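Lipase (Pelosinus fermentans, PDB 5AH0) probably hydrolyses ester bonds of lipids as a zinc-containing alpha/beta-hydrolase lipase, and also cleaves the polyester poly(butylene adipate-co-terephthalate). Local coordinates at residues 324-337 and 341-353. Residues are numbered along the deposited sequence; the frame is centred on the assembly and turned at random.
Sequences NGPKIWSSDKIVNY and PQIGKWNSMPLLD
Strands 334-336 and 346-348 pair in parallel at an edge of the central sheet of the alpha/beta-hydrolase fold, I334 beside W346, V335 beside N347 and N336 beside S348. Four backbone bonds join the two segments along this pairing: W346 N to K333 O, V335 N to W346 O, S348 N to V335 O at 2.7 Å, and a longer one from Y337 N, which reaches S348 O from above the carbonyl plane at 3.2 Å. W346 carries the contact on the face it shares with I334. Its NE1 gives a nearly straight bond, 2.9 Å and 166°, to D332 OD2, which sits close to the indole plane, while NE1 approaches the carboxylate from above its plane. P326 CD lies over the rim of one indole face, 3.4 Å from W346 CE2, while I334 CG1 packs obliquely against CB of W346. The bond and the proline help hold the indole, which also meets the rings of Y259 and H163. On the opposite face of the sheet, which V335 shares with N347, the V335 methyls part: CG1, anti to the backbone N (chi1 167°), touches Q342 OE1, and CG2 meets K345 CE at 3.6 Å. N347 turns its amide back to grip the Q342 backbone, OD1 taking the Q342 N-H in the carbonyl plane and ND2 reaching Q342 O and also Y259 O. Beyond the strand, Y337 sets its ring edge to N347 OD1 and makes an oblique Met-aromatic contact, M349 SD lying 4.0 Å from the ring centroid. D332 OD1 is held by A253 N. R121 of helix 116-129 touches W346 and P326, N248 of helix 241-250 also meets P326, and strand 258-265 pairs with 346-348 and with 352-353, 334-336 being the outer strand of the first branch.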
# COMPACT_ATOMS: atom_id res chain seq x y z
N ASN A 324 13.58 -2.31 3.33
CA ASN A 324 14.40 -1.11 3.49
C ASN A 324 14.43 -0.28 2.22
O ASN A 324 14.84 0.87 2.23
CB ASN A 324 15.83 -1.46 3.91
CG ASN A 324 16.52 -2.39 2.94
OD1 ASN A 324 15.97 -2.77 1.91
ND2 ASN A 324 17.76 -2.72 3.25
N GLY A 325 14.01 -0.89 1.11
CA GLY A 325 13.99 -0.20 -0.17
C GLY A 325 14.10 -1.20 -1.30
O GLY A 325 14.47 -2.35 -1.07
N PRO A 326 13.75 -0.77 -2.52
CA PRO A 326 13.84 -1.65 -3.68
C PRO A 326 15.28 -1.91 -4.05
O PRO A 326 16.02 -0.96 -4.29
CB PRO A 326 13.12 -0.85 -4.78
CG PRO A 326 13.25 0.57 -4.37
CD PRO A 326 13.27 0.58 -2.87
N LYS A 327 15.68 -3.18 -4.07
CA LYS A 327 17.04 -3.57 -4.39
C LYS A 327 17.13 -4.36 -5.68
O LYS A 327 18.02 -4.14 -6.50
CB LYS A 327 17.65 -4.40 -3.25
CG LYS A 327 18.20 -3.59 -2.10
CD LYS A 327 17.31 -3.71 -0.91
CE LYS A 327 17.18 -5.14 -0.47
NZ LYS A 327 16.14 -5.22 0.57
N ILE A 328 16.21 -5.30 -5.85
CA ILE A 328 16.27 -6.24 -6.95
C ILE A 328 15.82 -5.57 -8.25
O ILE A 328 14.74 -5.00 -8.32
CB ILE A 328 15.41 -7.47 -6.65
CG1 ILE A 328 15.79 -8.06 -5.29
CG2 ILE A 328 15.60 -8.54 -7.69
CD1 ILE A 328 14.99 -9.28 -4.92
N TRP A 329 16.67 -5.64 -9.27
CA TRP A 329 16.47 -4.95 -10.55
C TRP A 329 16.24 -3.46 -10.33
O TRP A 329 15.46 -2.82 -11.04
CB TRP A 329 15.30 -5.54 -11.33
CG TRP A 329 15.54 -6.90 -11.84
CD1 TRP A 329 16.61 -7.71 -11.57
CD2 TRP A 329 14.69 -7.64 -12.74
NE1 TRP A 329 16.48 -8.91 -12.23
CE2 TRP A 329 15.31 -8.89 -12.96
CE3 TRP A 329 13.47 -7.37 -13.36
CZ2 TRP A 329 14.75 -9.86 -13.78
CZ3 TRP A 329 12.91 -8.33 -14.18
CH2 TRP A 329 13.55 -9.57 -14.38
N SER A 330 16.93 -2.91 -9.34
CA SER A 330 16.78 -1.49 -9.04
C SER A 330 18.15 -0.84 -8.87
O SER A 330 19.13 -1.51 -8.53
CB SER A 330 15.94 -1.29 -7.78
OG SER A 330 15.69 0.09 -7.56
N SER A 331 18.21 0.46 -9.13
CA SER A 331 19.44 1.21 -8.93
C SER A 331 19.29 2.22 -7.79
O SER A 331 20.20 3.00 -7.53
CB SER A 331 19.85 1.91 -10.22
OG SER A 331 20.02 0.96 -11.24
N ASP A 332 18.13 2.21 -7.15
CA ASP A 332 17.86 3.09 -6.01
C ASP A 332 18.96 3.00 -4.97
O ASP A 332 19.39 1.91 -4.61
CB ASP A 332 16.51 2.75 -5.37
CG ASP A 332 15.32 3.27 -6.17
OD1 ASP A 332 15.54 3.72 -7.32
OD2 ASP A 332 14.18 3.23 -5.65
N LYS A 333 19.42 4.14 -4.47
CA LYS A 333 20.43 4.13 -3.41
C LYS A 333 19.77 3.99 -2.05
O LYS A 333 18.86 4.74 -1.71
CB LYS A 333 21.30 5.39 -3.45
CG LYS A 333 22.28 5.45 -4.62
CD LYS A 333 23.12 6.71 -4.56
CE LYS A 333 24.13 6.76 -5.70
NZ LYS A 333 24.92 8.04 -5.72
N ILE A 334 20.22 3.02 -1.27
CA ILE A 334 19.66 2.84 0.06
C ILE A 334 20.72 3.17 1.10
O ILE A 334 21.84 2.66 1.04
CB ILE A 334 19.14 1.42 0.26
CG1 ILE A 334 18.09 1.13 -0.81
CG2 ILE A 334 18.54 1.25 1.65
CD1 ILE A 334 17.55 -0.26 -0.75
N VAL A 335 20.35 4.00 2.05
CA VAL A 335 21.27 4.57 3.03
C VAL A 335 20.77 4.38 4.46
O VAL A 335 19.57 4.42 4.71
CB VAL A 335 21.47 6.08 2.74
CG1 VAL A 335 22.16 6.79 3.88
CG2 VAL A 335 22.23 6.27 1.42
N ASN A 336 21.69 4.15 5.40
CA ASN A 336 21.35 4.19 6.81
C ASN A 336 21.10 5.63 7.29
O ASN A 336 21.95 6.51 7.11
CB ASN A 336 22.46 3.56 7.65
CG ASN A 336 22.36 2.05 7.70
OD1 ASN A 336 21.28 1.48 7.55
ND2 ASN A 336 23.49 1.40 7.94
N TYR A 337 19.94 5.87 7.90
CA TYR A 337 19.57 7.20 8.37
C TYR A 337 20.45 7.67 9.52
O TYR A 337 20.44 7.08 10.60
CB TYR A 337 18.10 7.23 8.80
CG TYR A 337 17.66 8.54 9.41
CD1 TYR A 337 17.61 9.69 8.65
CD2 TYR A 337 17.27 8.61 10.74
CE1 TYR A 337 17.20 10.89 9.20
CE2 TYR A 337 16.86 9.81 11.30
CZ TYR A 337 16.82 10.95 10.52
OH TYR A 337 16.42 12.15 11.06
N PRO A 341 18.30 13.81 6.87
CA PRO A 341 17.59 13.27 5.70
C PRO A 341 18.32 13.51 4.38
O PRO A 341 18.52 14.67 4.01
CB PRO A 341 16.26 14.03 5.71
CG PRO A 341 16.07 14.43 7.12
CD PRO A 341 17.44 14.71 7.66
N GLN A 342 18.73 12.45 3.68
CA GLN A 342 19.35 12.62 2.38
C GLN A 342 18.34 12.51 1.25
O GLN A 342 17.76 11.45 1.01
CB GLN A 342 20.47 11.61 2.17
CG GLN A 342 21.57 11.69 3.21
CD GLN A 342 22.63 10.63 3.01
OE1 GLN A 342 23.19 10.11 3.97
NE2 GLN A 342 22.93 10.33 1.75
N ILE A 343 18.10 13.62 0.56
CA ILE A 343 17.18 13.67 -0.56
C ILE A 343 17.63 12.75 -1.70
O ILE A 343 18.82 12.52 -1.88
CB ILE A 343 17.04 15.10 -1.09
CG1 ILE A 343 15.88 15.21 -2.07
CG2 ILE A 343 18.35 15.55 -1.72
CD1 ILE A 343 15.66 16.61 -2.60
N GLY A 344 16.67 12.20 -2.44
CA GLY A 344 16.98 11.36 -3.59
C GLY A 344 17.35 9.93 -3.26
O GLY A 344 17.45 9.10 -4.15
N LYS A 345 17.54 9.62 -1.98
CA LYS A 345 17.94 8.27 -1.58
C LYS A 345 17.00 7.73 -0.50
O LYS A 345 16.30 8.49 0.15
CB LYS A 345 19.39 8.26 -1.07
CG LYS A 345 20.36 8.95 -1.98
CD LYS A 345 21.58 9.49 -1.24
CE LYS A 345 22.76 8.54 -1.27
NZ LYS A 345 24.03 9.24 -0.89
N TRP A 346 17.00 6.42 -0.32
CA TRP A 346 16.18 5.80 0.72
C TRP A 346 16.87 5.91 2.08
O TRP A 346 17.94 5.34 2.29
CB TRP A 346 15.89 4.33 0.40
CG TRP A 346 14.94 4.14 -0.74
CD1 TRP A 346 15.24 4.06 -2.07
CD2 TRP A 346 13.52 4.00 -0.64
NE1 TRP A 346 14.09 3.89 -2.81
CE2 TRP A 346 13.02 3.85 -1.96
CE3 TRP A 346 12.61 4.00 0.43
CZ2 TRP A 346 11.66 3.70 -2.22
CZ3 TRP A 346 11.27 3.85 0.16
CH2 TRP A 346 10.80 3.70 -1.15
N ASN A 347 16.25 6.66 2.99
CA ASN A 347 16.76 6.75 4.35
C ASN A 347 16.18 5.61 5.20
O ASN A 347 15.07 5.72 5.74
CB ASN A 347 16.41 8.10 4.97
CG ASN A 347 17.08 9.28 4.26
OD1 ASN A 347 17.99 9.91 4.80
ND2 ASN A 347 16.64 9.58 3.04
N SER A 348 16.93 4.51 5.29
CA SER A 348 16.49 3.31 6.00
C SER A 348 16.56 3.48 7.52
O SER A 348 17.64 3.64 8.10
CB SER A 348 17.31 2.09 5.59
OG SER A 348 16.93 0.95 6.34
N MET A 349 15.40 3.47 8.15
CA MET A 349 15.30 3.74 9.58
C MET A 349 15.69 2.52 10.38
O MET A 349 15.69 1.41 9.85
CB MET A 349 13.89 4.21 9.93
CG MET A 349 13.47 5.43 9.13
SD MET A 349 14.48 6.87 9.51
CE MET A 349 14.08 7.10 11.24
N PRO A 350 16.06 2.71 11.66
CA PRO A 350 16.33 1.60 12.57
C PRO A 350 15.17 0.61 12.62
O PRO A 350 14.01 1.03 12.60
CB PRO A 350 16.50 2.29 13.93
CG PRO A 350 16.98 3.65 13.59
CD PRO A 350 16.31 4.02 12.29
N LEU A 351 15.50 -0.68 12.72
CA LEU A 351 14.52 -1.76 12.61
C LEU A 351 13.44 -1.71 13.68
O LEU A 351 13.74 -1.61 14.86
CB LEU A 351 15.24 -3.10 12.67
CG LEU A 351 14.38 -4.37 12.62
CD1 LEU A 351 13.95 -4.73 11.20
CD2 LEU A 351 15.10 -5.55 13.29
N LEU A 352 12.18 -1.77 13.25
CA LEU A 352 11.07 -1.91 14.18
C LEU A 352 10.94 -3.38 14.55
O LEU A 352 10.21 -4.12 13.90
CB LEU A 352 9.77 -1.42 13.55
CG LEU A 352 9.77 0.01 13.00
CD1 LEU A 352 8.46 0.29 12.26
CD2 LEU A 352 9.99 1.00 14.12
N ASP A 353 11.66 -3.80 15.58
CA ASP A 353 11.69 -5.20 15.96
C ASP A 353 10.55 -5.58 16.91
O ASP A 353 10.21 -4.81 17.81
CB ASP A 353 13.04 -5.51 16.60
CG ASP A 353 13.40 -6.97 16.52
OD1 ASP A 353 12.79 -7.71 15.70
OD2 ASP A 353 14.32 -7.38 17.27